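Local coordinates for protein carbohydrate esterase family 2 (CE2) (Chaetomium olivicolor, PDB 4XVH) that probably removes acetyl groups from xylan-like plant polysaccharides, joining an SGNH-type esterase domain to a beta-sandwich domain thought to bind carbohydrate, at residues I33-V38 and T62-P67; R80-P85 and D139-Y144; G218-R223 and D261-A266; F252-P257 and V292-Q297. All coordinates share one frame; numbering follows the deposited sequence.

Contact 1 of 4, residues I33-V38 and T62-P67; sequences IGIASV and TGISTP
Ile35 and Ile64 meet through their longer branches because in both residues CG1 stands anti to the carbonyl carbon, beside the backbone N (chi1 -69° and -63°), and the chain then runs on extended. Ile35 CD1 is thereby carried to within 3.9 Å of Ile64 CG1, the two side chains slanting across each other, while Ile35 CG1 lies 4.0 Å from Gly63 CA. Ile33 and Ile64 share one face of the sheet, CB to CB 4.3 Å.

The backbone evidence is that of an antiparallel pair. Ile33 and Ile64 form a hydrogen-bonded pair, Ile33 N to Ile64 O at 2.8 Å and Ile64 N to Ile33 O at 2.9 Å, both nearly straight (169°). Gly34 and Gly63 make the next, non-hydrogen-bonded pair, with their CA atoms 4.2 Å apart; a CB on Gly63 would run into Ile33 O, so this close approach depends on glycine there. A longer bond, Ile35 N to Thr62 O at 3.2 Å, ends the pairing. Beyond it Ala36 and Ser37 both face Phe91 in a classic beta bulge, where the chain turns a corner.

This is an edge of the jelly-roll beta sandwich: strand 63-65 is outermost in its four-stranded sheet, strand 31-40 lies between it and strand 88-97, and Ile33 and Ile64 both pack on Leu79 of strand 73-81 in the other sheet.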
loop_
_atom_site.group_PDB
_atom_site.type_symbol
_atom_site.label_atom_id
_atom_site.label_comp_id
_atom_site.label_asym_id
_atom_site.label_seq_id
_atom_site.Cartn_x
_atom_site.Cartn_y
_atom_site.Cartn_z
ATOM N N ILE A 33 15.407 -13.222 11.635
ATOM C CA ILE A 33 15.566 -12.120 10.695
ATOM C C ILE A 33 16.287 -11.003 11.402
ATOM O O ILE A 33 15.691 -10.284 12.173
ATOM C CB ILE A 33 14.225 -11.623 10.172
ATOM C CG1 ILE A 33 13.434 -12.780 9.582
ATOM C CG2 ILE A 33 14.442 -10.529 9.142
ATOM C CD1 ILE A 33 11.980 -12.466 9.391
ATOM N N GLY A 34 17.590 -10.886 11.164
ATOM C CA GLY A 34 18.366 -9.862 11.827
ATOM C C GLY A 34 17.865 -8.464 11.489
ATOM O O GLY A 34 17.329 -8.225 10.422
ATOM N N ILE A 35 18.053 -7.539 12.415
ATOM C CA ILE A 35 17.698 -6.150 12.196
ATOM C C ILE A 35 18.935 -5.292 12.383
ATOM O O ILE A 35 19.548 -5.297 13.444
ATOM C CB ILE A 35 16.580 -5.699 13.149
ATOM C CG1 ILE A 35 15.275 -6.419 12.766
ATOM C CG2 ILE A 35 16.419 -4.169 13.132
ATOM C CD1 ILE A 35 14.057 -5.959 13.526
ATOM N N ALA A 36 19.299 -4.566 11.337
ATOM C CA ALA A 36 20.469 -3.715 11.381
ATOM C C ALA A 36 20.161 -2.482 12.216
ATOM O O ALA A 36 20.928 -2.109 13.088
ATOM C CB ALA A 36 20.908 -3.338 9.968
ATOM N N SER A 37 19.008 -1.874 11.973
ATOM C CA SER A 37 18.609 -0.721 12.757
ATOM C C SER A 37 17.130 -0.492 12.611
ATOM O O SER A 37 16.512 -0.931 11.636
ATOM C CB SER A 37 19.373 0.535 12.320
ATOM O OG SER A 37 18.842 1.101 11.132
ATOM N N VAL A 38 16.548 0.214 13.565
ATOM C CA VAL A 38 15.143 0.535 13.422
ATOM C C VAL A 38 14.973 2.002 13.802
ATOM O O VAL A 38 15.679 2.508 14.679
ATOM C CB VAL A 38 14.249 -0.425 14.251
ATOM C CG1 VAL A 38 14.731 -0.536 15.663
ATOM C CG2 VAL A 38 12.840 0.025 14.225
ATOM N N THR A 62 17.997 -7.649 18.781
ATOM C CA THR A 62 18.746 -8.441 17.837
ATOM C C THR A 62 18.060 -8.632 16.468
ATOM O O THR A 62 18.678 -8.429 15.410
ATOM C CB THR A 62 19.116 -9.811 18.470
ATOM O OG1 THR A 62 19.931 -9.651 19.630
ATOM C CG2 THR A 62 19.843 -10.736 17.482
ATOM N N GLY A 63 16.788 -8.986 16.510
ATOM C CA GLY A 63 16.094 -9.352 15.312
ATOM C C GLY A 63 14.785 -9.979 15.641
ATOM O O GLY A 63 14.389 -9.975 16.747
ATOM N N ILE A 64 14.140 -10.511 14.634
ATOM C CA ILE A 64 12.820 -11.098 14.740
ATOM C C ILE A 64 12.954 -12.600 14.583
ATOM O O ILE A 64 13.278 -13.071 13.495
ATOM C CB ILE A 64 11.878 -10.570 13.635
ATOM C CG1 ILE A 64 11.655 -9.064 13.757
ATOM C CG2 ILE A 64 10.551 -11.340 13.617
ATOM C CD1 ILE A 64 11.005 -8.478 12.506
ATOM N N SER A 65 12.706 -13.360 15.636
ATOM C CA SER A 65 12.853 -14.817 15.554
ATOM C C SER A 65 11.532 -15.520 15.389
ATOM O O SER A 65 10.497 -15.019 15.827
ATOM C CB SER A 65 13.545 -15.347 16.798
ATOM O OG SER A 65 14.836 -14.789 16.889
ATOM N N THR A 66 11.573 -16.677 14.739
ATOM C CA THR A 66 10.423 -17.558 14.636
ATOM C C THR A 66 9.939 -17.943 16.060
ATOM O O THR A 66 10.710 -17.877 17.024
ATOM C CB THR A 66 10.771 -18.831 13.816
ATOM O OG1 THR A 66 11.947 -19.445 14.355
ATOM C CG2 THR A 66 11.040 -18.477 12.354
ATOM N N PRO A 67 8.655 -18.319 16.200
ATOM C CA PRO A 67 8.084 -18.679 17.509
ATOM C C PRO A 67 8.694 -19.940 18.141
ATOM O O PRO A 67 9.057 -20.887 17.432
ATOM C CB PRO A 67 6.592 -18.901 17.186
ATOM C CG PRO A 67 6.547 -19.160 15.732
ATOM C CD PRO A 67 7.611 -18.262 15.161
#

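Contact 2 of 4, residues R80-P85 and D139-Y144; sequences RRRSEP and DNPKTY
Arg82 meets Asp139 and Asn140 through both its backbone and its side chain. Its carbonyl O accepts from Asn140 N at 2.9 Å, the donor lying in the carbonyl plane on a lone pair. Its guanidinium makes a long salt bridge, Arg82 NH1 to Asp139 OD2 at 3.4 Å, and the angle of 42° between the two flat groups, with Asp139 CG over a guanidinium face, shows that the carboxylate is not coplanar with the guanidinium. A bend at chi3 (60°) turns the group this way. Between these polar points Pro141 CD packs 3.8 Å from Arg82 CA and 4.0 Å from Arg82 CG.

In the next shell, Arg82 NH1 also pairs with Asp45, and NH2 with Asp126 and with Ala136 O, so several acceptors fix its rotation and would probably spread its charge. A leucine in its place would probably leave the carboxylates of Asp139, Asp126 and Asp45 without their shared cation. Asn140 is positioned by its amide ND2, bonded to Val121 O, and by the 3-10 turn of 140-142. The backbone bonds there are Lys142 N to Asp139 O (2.9 Å) and Thr143 N to Asn140 O, and Thr143 OG1 adds a second donor to Asn140 O at 2.7 Å.

The contact is a buried junction between the two domains: strand 73-81 of the sandwich ends here against the esterase loop that leads, through the N-cap Thr143, into helix 144-151.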
loop_
_atom_site.group_PDB
_atom_site.type_symbol
_atom_site.label_atom_id
_atom_site.label_comp_id
_atom_site.label_asym_id
_atom_site.label_seq_id
_atom_site.Cartn_x
_atom_site.Cartn_y
_atom_site.Cartn_z
ATOM N N ARG A 80 5.824 -9.192 6.686
ATOM C CA ARG A 80 5.364 -8.018 5.970
ATOM C C ARG A 80 5.089 -6.812 6.861
ATOM O O ARG A 80 4.485 -6.963 7.928
ATOM C CB ARG A 80 4.121 -8.360 5.192
ATOM C CG ARG A 80 4.459 -9.024 3.861
ATOM C CD ARG A 80 3.215 -9.215 3.139
ATOM N NE ARG A 80 3.311 -9.975 1.890
ATOM C CZ ARG A 80 3.710 -9.486 0.718
ATOM N NH1 ARG A 80 4.183 -8.253 0.627
ATOM N NH2 ARG A 80 3.669 -10.253 -0.360
ATOM N N ARG A 81 5.554 -5.647 6.459
ATOM C CA ARG A 81 5.309 -4.421 7.162
ATOM C C ARG A 81 3.835 -4.076 7.133
ATOM O O ARG A 81 3.256 -4.004 6.115
ATOM C CB ARG A 81 6.031 -3.269 6.496
ATOM C CG ARG A 81 7.149 -2.641 7.259
ATOM C CD ARG A 81 7.919 -1.710 6.370
ATOM N NE ARG A 81 7.655 -0.296 6.442
ATOM C CZ ARG A 81 7.779 0.450 7.514
ATOM N NH1 ARG A 81 8.019 -0.094 8.661
ATOM N NH2 ARG A 81 7.588 1.723 7.439
ATOM N N ARG A 82 3.296 -3.759 8.277
ATOM C CA ARG A 82 1.913 -3.302 8.383
ATOM C C ARG A 82 1.807 -1.782 8.181
ATOM O O ARG A 82 0.746 -1.272 7.794
ATOM C CB ARG A 82 1.354 -3.634 9.783
ATOM C CG ARG A 82 1.231 -5.117 10.094
ATOM C CD ARG A 82 1.217 -5.357 11.584
ATOM N NE ARG A 82 0.116 -4.696 12.286
ATOM C CZ ARG A 82 -1.124 -5.197 12.399
ATOM N NH1 ARG A 82 -1.443 -6.376 11.867
ATOM N NH2 ARG A 82 -2.056 -4.528 13.088
ATOM N N SER A 83 2.892 -1.072 8.515
ATOM C CA SER A 83 2.860 0.373 8.706
ATOM C C SER A 83 3.647 1.133 7.649
ATOM O O SER A 83 4.144 0.538 6.680
ATOM C CB SER A 83 3.398 0.735 10.107
ATOM O OG SER A 83 4.706 0.213 10.295
ATOM N N GLU A 84 3.806 2.442 7.841
ATOM C CA GLU A 84 4.249 3.300 6.734
ATOM C C GLU A 84 5.478 4.151 7.087
ATOM O O GLU A 84 5.811 4.319 8.260
ATOM C CB GLU A 84 3.087 4.210 6.300
ATOM C CG GLU A 84 2.762 5.279 7.375
ATOM C CD GLU A 84 1.628 6.196 6.943
ATOM O OE1 GLU A 84 1.824 6.957 5.954
ATOM O OE2 GLU A 84 0.546 6.125 7.578
ATOM N N PRO A 85 6.148 4.696 6.070
ATOM C CA PRO A 85 7.395 5.423 6.326
ATOM C C PRO A 85 7.247 6.606 7.274
ATOM O O PRO A 85 8.199 6.919 7.993
ATOM C CB PRO A 85 7.823 5.917 4.933
ATOM C CG PRO A 85 6.900 5.310 3.958
ATOM C CD PRO A 85 5.930 4.424 4.639
ATOM N N ASP A 139 -2.533 -1.571 9.244
ATOM C CA ASP A 139 -2.574 -2.987 8.896
ATOM C C ASP A 139 -2.603 -3.162 7.379
ATOM O O ASP A 139 -3.623 -3.546 6.816
ATOM C CB ASP A 139 -3.802 -3.660 9.545
ATOM C CG ASP A 139 -3.707 -5.183 9.583
ATOM O OD1 ASP A 139 -2.919 -5.758 8.800
ATOM O OD2 ASP A 139 -4.434 -5.822 10.408
ATOM N N ASN A 140 -1.479 -2.864 6.724
ATOM C CA ASN A 140 -1.440 -2.933 5.275
ATOM C C ASN A 140 -1.882 -4.305 4.755
ATOM O O ASN A 140 -2.525 -4.352 3.724
ATOM C CB ASN A 140 -0.029 -2.588 4.735
ATOM C CG ASN A 140 0.002 -2.500 3.201
ATOM O OD1 ASN A 140 0.630 -3.337 2.527
ATOM N ND2 ASN A 140 -0.703 -1.492 2.641
ATOM N N PRO A 141 -1.526 -5.421 5.449
ATOM C CA PRO A 141 -1.931 -6.730 4.890
ATOM C C PRO A 141 -3.454 -6.947 4.835
ATOM O O PRO A 141 -3.908 -7.934 4.201
ATOM C CB PRO A 141 -1.288 -7.745 5.841
ATOM C CG PRO A 141 -0.042 -7.044 6.383
ATOM C CD PRO A 141 -0.480 -5.569 6.498
ATOM N N LYS A 142 -4.227 -6.079 5.493
ATOM C CA LYS A 142 -5.688 -6.223 5.452
ATOM C C LYS A 142 -6.362 -5.192 4.555
ATOM O O LYS A 142 -7.592 -5.078 4.557
ATOM C CB LYS A 142 -6.294 -6.118 6.852
ATOM C CG LYS A 142 -5.989 -7.366 7.718
ATOM C CD LYS A 142 -6.929 -7.423 8.954
ATOM C CE LYS A 142 -6.756 -8.737 9.713
ATOM N NZ LYS A 142 -7.715 -8.823 10.895
ATOM N N THR A 143 -5.573 -4.424 3.804
ATOM C CA THR A 143 -6.159 -3.364 2.966
ATOM C C THR A 143 -6.821 -3.938 1.711
ATOM O O THR A 143 -6.479 -5.028 1.276
ATOM C CB THR A 143 -5.117 -2.328 2.523
ATOM O OG1 THR A 143 -4.002 -2.996 1.894
ATOM C CG2 THR A 143 -4.632 -1.493 3.758
ATOM N N TYR A 144 -7.730 -3.161 1.113
ATOM C CA TYR A 144 -8.444 -3.557 -0.104
ATOM C C TYR A 144 -7.442 -3.952 -1.209
ATOM O O TYR A 144 -7.643 -4.930 -1.925
ATOM C CB TYR A 144 -9.365 -2.406 -0.596
ATOM C CG TYR A 144 -8.535 -1.284 -1.199
ATOM C CD1 TYR A 144 -7.805 -0.397 -0.385
ATOM C CD2 TYR A 144 -8.393 -1.179 -2.579
ATOM C CE1 TYR A 144 -6.980 0.589 -0.948
ATOM C CE2 TYR A 144 -7.592 -0.210 -3.145
ATOM C CZ TYR A 144 -6.887 0.678 -2.326
ATOM O OH TYR A 144 -6.076 1.626 -2.934
#

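Contact 3 of 4, residues G218-R223 and D261-A266; sequences GYLGVR and DTWPTA
Tyr219 and Leu220 receive Pro264 between two surface loops of the SGNH-hydrolase fold, one following helix 214-217 and the other following strand 250-254. The first loop contains a type II beta turn, with Val222 N bonded to Tyr219 O and Gly221 at positive phi (77°) in the third position. In the second loop Pro264 follows a cis peptide bond.

The close part of the contact gathers round one atom, Pro264 CG, which lies 3.8 Å from Tyr219 CE1 and 4.1 Å from Tyr219 OH and approaches the ring obliquely. The phenol is sent across because chi1 of 77° places Tyr219 CG between the backbone N and the carbonyl carbon. Its hydroxyl is then held by the carboxylate of Asp268, which also bonds Thr265 OG1; one acidic residue of the second loop thus links both partners, although no hydrogen bond joins the two segments directly.

Toward solvent the packing thins. Leu220 CB is 4.2 Å from Pro264 CG, and Leu220 CD2 is 4.2 Å from Trp263 CZ2, its side chain crossing that of the indole at about a right angle. Trp263 carries Pro264 CB over the centre of one ring face, and a glycerol, probably from the crystallisation liquor, sits about 4 Å from its side chain. Leu220, Trp263 and Pro264 also touch a crystal neighbour, so the outer positions may partly reflect the lattice.

Behind the turn, Arg223 braces the first loop side-on: Arg223 NE at 2.9 Å and NH2 at 3.0 Å both donate to Gly218 O.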
loop_
_atom_site.group_PDB
_atom_site.type_symbol
_atom_site.label_atom_id
_atom_site.label_comp_id
_atom_site.label_asym_id
_atom_site.label_seq_id
_atom_site.Cartn_x
_atom_site.Cartn_y
_atom_site.Cartn_z
ATOM N N GLY A 218 -9.986 17.820 0.143
ATOM C CA GLY A 218 -10.109 18.584 1.382
ATOM C C GLY A 218 -9.835 20.062 1.172
ATOM O O GLY A 218 -8.854 20.410 0.501
ATOM N N TYR A 219 -10.674 20.936 1.746
ATOM C CA TYR A 219 -10.456 22.369 1.580
ATOM C C TYR A 219 -11.021 23.221 2.726
ATOM O O TYR A 219 -10.536 24.340 2.967
ATOM C CB TYR A 219 -11.067 22.852 0.254
ATOM C CG TYR A 219 -12.581 23.007 0.318
ATOM C CD1 TYR A 219 -13.432 21.945 0.017
ATOM C CD2 TYR A 219 -13.147 24.207 0.703
ATOM C CE1 TYR A 219 -14.808 22.092 0.109
ATOM C CE2 TYR A 219 -14.514 24.367 0.799
ATOM C CZ TYR A 219 -15.339 23.317 0.507
ATOM O OH TYR A 219 -16.690 23.522 0.613
ATOM N N LEU A 220 -12.046 22.706 3.407
ATOM C CA LEU A 220 -12.892 23.549 4.261
ATOM C C LEU A 220 -12.099 24.341 5.286
ATOM O O LEU A 220 -11.363 23.767 6.089
ATOM C CB LEU A 220 -13.942 22.697 4.975
ATOM C CG LEU A 220 -14.859 23.501 5.912
ATOM C CD1 LEU A 220 -15.837 24.339 5.109
ATOM C CD2 LEU A 220 -15.568 22.544 6.869
ATOM N N GLY A 221 -12.223 25.663 5.209
ATOM C CA GLY A 221 -11.604 26.575 6.162
ATOM C C GLY A 221 -10.106 26.802 5.975
ATOM O O GLY A 221 -9.482 27.561 6.721
ATOM N N VAL A 222 -9.529 26.171 4.961
ATOM C CA VAL A 222 -8.087 26.222 4.772
ATOM C C VAL A 222 -7.682 26.737 3.379
ATOM O O VAL A 222 -6.776 27.549 3.247
ATOM C CB VAL A 222 -7.481 24.814 4.993
ATOM C CG1 VAL A 222 -5.993 24.797 4.670
ATOM C CG2 VAL A 222 -7.767 24.330 6.416
ATOM N N ARG A 223 -8.340 26.235 2.339
ATOM C CA ARG A 223 -7.966 26.600 0.975
ATOM C C ARG A 223 -9.162 26.528 0.027
ATOM O O ARG A 223 -10.253 26.115 0.416
ATOM C CB ARG A 223 -6.841 25.695 0.478
ATOM C CG ARG A 223 -7.221 24.200 0.466
ATOM C CD ARG A 223 -6.035 23.305 0.130
ATOM N NE ARG A 223 -6.438 21.883 0.102
ATOM C CZ ARG A 223 -5.587 20.857 0.116
ATOM N NH1 ARG A 223 -4.277 21.089 0.139
ATOM N NH2 ARG A 223 -6.046 19.595 0.099
ATOM N N ASP A 261 -21.193 13.108 -0.831
ATOM C CA ASP A 261 -21.866 14.253 -1.433
ATOM C C ASP A 261 -22.583 15.090 -0.388
ATOM O O ASP A 261 -23.332 15.996 -0.733
ATOM C CB ASP A 261 -22.863 13.796 -2.508
ATOM C CG ASP A 261 -22.164 13.311 -3.753
ATOM O OD1 ASP A 261 -20.991 13.692 -3.954
ATOM O OD2 ASP A 261 -22.766 12.530 -4.511
ATOM N N THR A 262 -22.369 14.792 0.893
ATOM C CA THR A 262 -23.030 15.583 1.940
ATOM C C THR A 262 -22.059 16.382 2.795
ATOM O O THR A 262 -22.461 17.300 3.489
ATOM C CB THR A 262 -23.869 14.701 2.856
ATOM O OG1 THR A 262 -23.025 13.757 3.515
ATOM C CG2 THR A 262 -24.880 13.957 2.038
ATOM N N TRP A 263 -20.781 16.036 2.737
ATOM C CA TRP A 263 -19.764 16.762 3.480
ATOM C C TRP A 263 -18.726 17.303 2.513
ATOM O O TRP A 263 -18.364 16.618 1.553
ATOM C CB TRP A 263 -19.074 15.860 4.516
ATOM C CG TRP A 263 -17.821 16.496 5.096
ATOM C CD1 TRP A 263 -16.538 16.468 4.571
ATOM C CD2 TRP A 263 -17.743 17.272 6.288
ATOM N NE1 TRP A 263 -15.683 17.184 5.373
ATOM C CE2 TRP A 263 -16.393 17.680 6.438
ATOM C CE3 TRP A 263 -18.677 17.656 7.249
ATOM C CZ2 TRP A 263 -15.964 18.446 7.514
ATOM C CZ3 TRP A 263 -18.251 18.418 8.319
ATOM C CH2 TRP A 263 -16.905 18.809 8.445
ATOM N N PRO A 264 -18.225 18.526 2.768
ATOM C CA PRO A 264 -18.633 19.469 3.834
ATOM C C PRO A 264 -20.020 20.059 3.616
ATOM O O PRO A 264 -20.701 20.448 4.576
ATOM C CB PRO A 264 -17.597 20.596 3.748
ATOM C CG PRO A 264 -16.493 20.101 2.887
ATOM C CD PRO A 264 -17.060 19.012 2.005
ATOM N N THR A 265 -20.412 20.169 2.350
ATOM C CA THR A 265 -21.704 20.724 1.993
ATOM C C THR A 265 -22.278 19.885 0.862
ATOM O O THR A 265 -21.541 19.200 0.161
ATOM C CB THR A 265 -21.631 22.233 1.538
ATOM O OG1 THR A 265 -20.956 22.359 0.275
ATOM C CG2 THR A 265 -20.940 23.122 2.591
ATOM N N ALA A 266 -23.590 19.945 0.689
ATOM C CA ALA A 266 -24.255 19.240 -0.396
ATOM C C ALA A 266 -23.820 19.828 -1.738
ATOM O O ALA A 266 -23.611 19.100 -2.715
ATOM C CB ALA A 266 -25.761 19.327 -0.239
#

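Contact 4 of 4, residues F252-P257 and V292-Q297; sequences FLLNSP and VDWPTQ
The side-chain amide of Asn255 bridges Asp293 and Trp294. Asn255 ND2 donates to Asp293 OD1 at 2.7 Å, nearly straight (171°) and within the amide plane, while Asn255 OD1 accepts from Trp294 N, also at 2.7 Å, on a lone pair. A chi1 of 54°, which sets CG between the backbone N and the carbonyl carbon, turns the amide to this task, and Thr275 OG1 is a second partner of ND2.

The apolar part of the contact centres on Trp294. Pro257 lies over one face of its indole, Pro257 CB 3.5 Å from the centroid of the five-membered ring and 4° off the normal, a CH-pi contact. Leu254 CD2 comes obliquely to Trp294 CE3 at 3.8 Å. An alanine at Trp294 would probably leave Pro257 without its aromatic platform and open a gap beside Leu254.

Parallel pairing of strands 250-254 and 289-292 is marked by Val292 N to Leu253 O at 3.0 Å; past the strand ends, Gln297 N to Pro257 O at 3.0 Å keeps the two segments together. The Asn255 OD1 bond takes the place that a backbone carbonyl would fill, so the pairing continues past the C-terminal ends of both strands.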
loop_
_atom_site.group_PDB
_atom_site.type_symbol
_atom_site.label_atom_id
_atom_site.label_comp_id
_atom_site.label_asym_id
_atom_site.label_seq_id
_atom_site.Cartn_x
_atom_site.Cartn_y
_atom_site.Cartn_z
ATOM N N PHE A 252 -6.320 0.824 -12.740
ATOM C CA PHE A 252 -7.557 0.761 -11.979
ATOM C C PHE A 252 -7.627 1.976 -11.067
ATOM O O PHE A 252 -6.898 2.072 -10.067
ATOM C CB PHE A 252 -7.624 -0.575 -11.219
ATOM C CG PHE A 252 -7.649 -1.750 -12.165
ATOM C CD1 PHE A 252 -6.453 -2.277 -12.662
ATOM C CD2 PHE A 252 -8.848 -2.213 -12.695
ATOM C CE1 PHE A 252 -6.448 -3.301 -13.608
ATOM C CE2 PHE A 252 -8.841 -3.273 -13.662
ATOM C CZ PHE A 252 -7.637 -3.805 -14.095
ATOM N N LEU A 253 -8.504 2.904 -11.442
ATOM C CA LEU A 253 -8.629 4.208 -10.793
ATOM C C LEU A 253 -9.858 4.249 -9.893
ATOM O O LEU A 253 -10.994 4.127 -10.357
ATOM C CB LEU A 253 -8.701 5.318 -11.851
ATOM C CG LEU A 253 -7.636 5.266 -12.956
ATOM C CD1 LEU A 253 -7.689 6.513 -13.875
ATOM C CD2 LEU A 253 -6.225 5.102 -12.433
ATOM N N LEU A 254 -9.633 4.396 -8.603
ATOM C CA LEU A 254 -10.727 4.298 -7.634
ATOM C C LEU A 254 -11.127 5.652 -7.074
ATOM O O LEU A 254 -10.286 6.509 -6.849
ATOM C CB LEU A 254 -10.338 3.402 -6.446
ATOM C CG LEU A 254 -10.369 1.876 -6.580
ATOM C CD1 LEU A 254 -9.295 1.349 -7.535
ATOM C CD2 LEU A 254 -10.226 1.236 -5.151
ATOM N N ASN A 255 -12.414 5.819 -6.798
ATOM C CA ASN A 255 -12.842 6.965 -6.049
ATOM C C ASN A 255 -12.789 6.613 -4.548
ATOM O O ASN A 255 -12.446 5.482 -4.148
ATOM C CB ASN A 255 -14.243 7.408 -6.497
ATOM C CG ASN A 255 -15.245 6.290 -6.435
ATOM O OD1 ASN A 255 -14.957 5.243 -5.883
ATOM N ND2 ASN A 255 -16.439 6.509 -7.000
ATOM N N SER A 256 -13.135 7.570 -3.718
ATOM C CA SER A 256 -12.821 7.476 -2.292
ATOM C C SER A 256 -13.996 7.063 -1.416
ATOM O O SER A 256 -15.043 7.713 -1.441
ATOM C CB SER A 256 -12.318 8.827 -1.799
ATOM O OG SER A 256 -12.194 8.783 -0.400
ATOM N N PRO A 257 -13.805 6.023 -0.595
ATOM C CA PRO A 257 -14.810 5.626 0.400
ATOM C C PRO A 257 -14.979 6.675 1.512
ATOM O O PRO A 257 -15.957 6.610 2.258
ATOM C CB PRO A 257 -14.235 4.320 0.974
ATOM C CG PRO A 257 -12.730 4.540 0.911
ATOM C CD PRO A 257 -12.561 5.232 -0.455
ATOM N N VAL A 292 -13.042 2.074 -10.969
ATOM C CA VAL A 292 -13.529 1.099 -10.009
ATOM C C VAL A 292 -14.188 1.893 -8.874
ATOM O O VAL A 292 -13.547 2.718 -8.221
ATOM C CB VAL A 292 -12.373 0.175 -9.473
ATOM C CG1 VAL A 292 -12.899 -0.750 -8.356
ATOM C CG2 VAL A 292 -11.731 -0.623 -10.624
ATOM N N ASP A 293 -15.480 1.665 -8.653
ATOM C CA ASP A 293 -16.208 2.412 -7.632
ATOM C C ASP A 293 -15.932 1.886 -6.237
ATOM O O ASP A 293 -15.780 0.688 -6.053
ATOM C CB ASP A 293 -17.711 2.359 -7.913
ATOM C CG ASP A 293 -18.500 3.229 -6.988
ATOM O OD1 ASP A 293 -18.156 4.429 -6.808
ATOM O OD2 ASP A 293 -19.485 2.704 -6.437
ATOM N N TRP A 294 -15.848 2.796 -5.269
ATOM C CA TRP A 294 -15.809 2.441 -3.865
ATOM C C TRP A 294 -16.871 3.295 -3.165
ATOM O O TRP A 294 -16.673 4.486 -2.907
ATOM C CB TRP A 294 -14.407 2.662 -3.262
ATOM C CG TRP A 294 -14.192 1.983 -1.931
ATOM C CD1 TRP A 294 -15.152 1.463 -1.105
ATOM C CD2 TRP A 294 -12.922 1.727 -1.291
ATOM N NE1 TRP A 294 -14.554 0.892 0.018
ATOM C CE2 TRP A 294 -13.192 1.044 -0.074
ATOM C CE3 TRP A 294 -11.587 2.006 -1.634
ATOM C CZ2 TRP A 294 -12.172 0.632 0.812
ATOM C CZ3 TRP A 294 -10.568 1.599 -0.758
ATOM C CH2 TRP A 294 -10.878 0.918 0.455
ATOM N N PRO A 295 -18.036 2.696 -2.913
ATOM C CA PRO A 295 -19.143 3.448 -2.316
ATOM C C PRO A 295 -18.714 4.062 -0.979
ATOM O O PRO A 295 -17.946 3.452 -0.226
ATOM C CB PRO A 295 -20.232 2.398 -2.124
ATOM C CG PRO A 295 -19.902 1.306 -3.068
ATOM C CD PRO A 295 -18.399 1.304 -3.234
ATOM N N THR A 296 -19.164 5.285 -0.729
ATOM C CA THR A 296 -18.934 5.957 0.549
ATOM C C THR A 296 -19.232 4.983 1.670
ATOM O O THR A 296 -20.253 4.328 1.663
ATOM C CB THR A 296 -19.825 7.210 0.690
ATOM O OG1 THR A 296 -19.545 8.116 -0.392
ATOM C CG2 THR A 296 -19.564 7.917 2.033
ATOM N N GLN A 297 -18.324 4.873 2.627
ATOM C CA GLN A 297 -18.436 3.869 3.683
ATOM C C GLN A 297 -19.580 4.189 4.653
ATOM O O GLN A 297 -20.109 5.308 4.652
ATOM C CB GLN A 297 -17.096 3.794 4.434
ATOM C CG GLN A 297 -16.691 5.137 5.066
ATOM C CD GLN A 297 -15.328 5.064 5.784
ATOM O OE1 GLN A 297 -14.783 3.969 6.012
ATOM N NE2 GLN A 297 -14.776 6.226 6.121
#

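Contact 1 closes before contact 2 opens, and both precede contacts 3 and 4, whose segments alternate along the chain. Contact 1 lies in the N-terminal beta sandwich, about 37 Å centre to centre from contact 4 and 45 Å from contact 3, on the opposite side of the chain's centre. Contact 2, near that centre, joins the domains, since 80-85 belongs to the N-terminal part and 139-144 to the esterase part. It touches contact 4: Tyr144 CD1 lies 3.4 Å from Trp294 CZ3. Contacts 3 and 4, with centres about 18 Å apart, share the chain that leaves strand 250-254. Packing thus runs from the domain junction into the parallel sheet, whose outgoing loops reach the esterase surface.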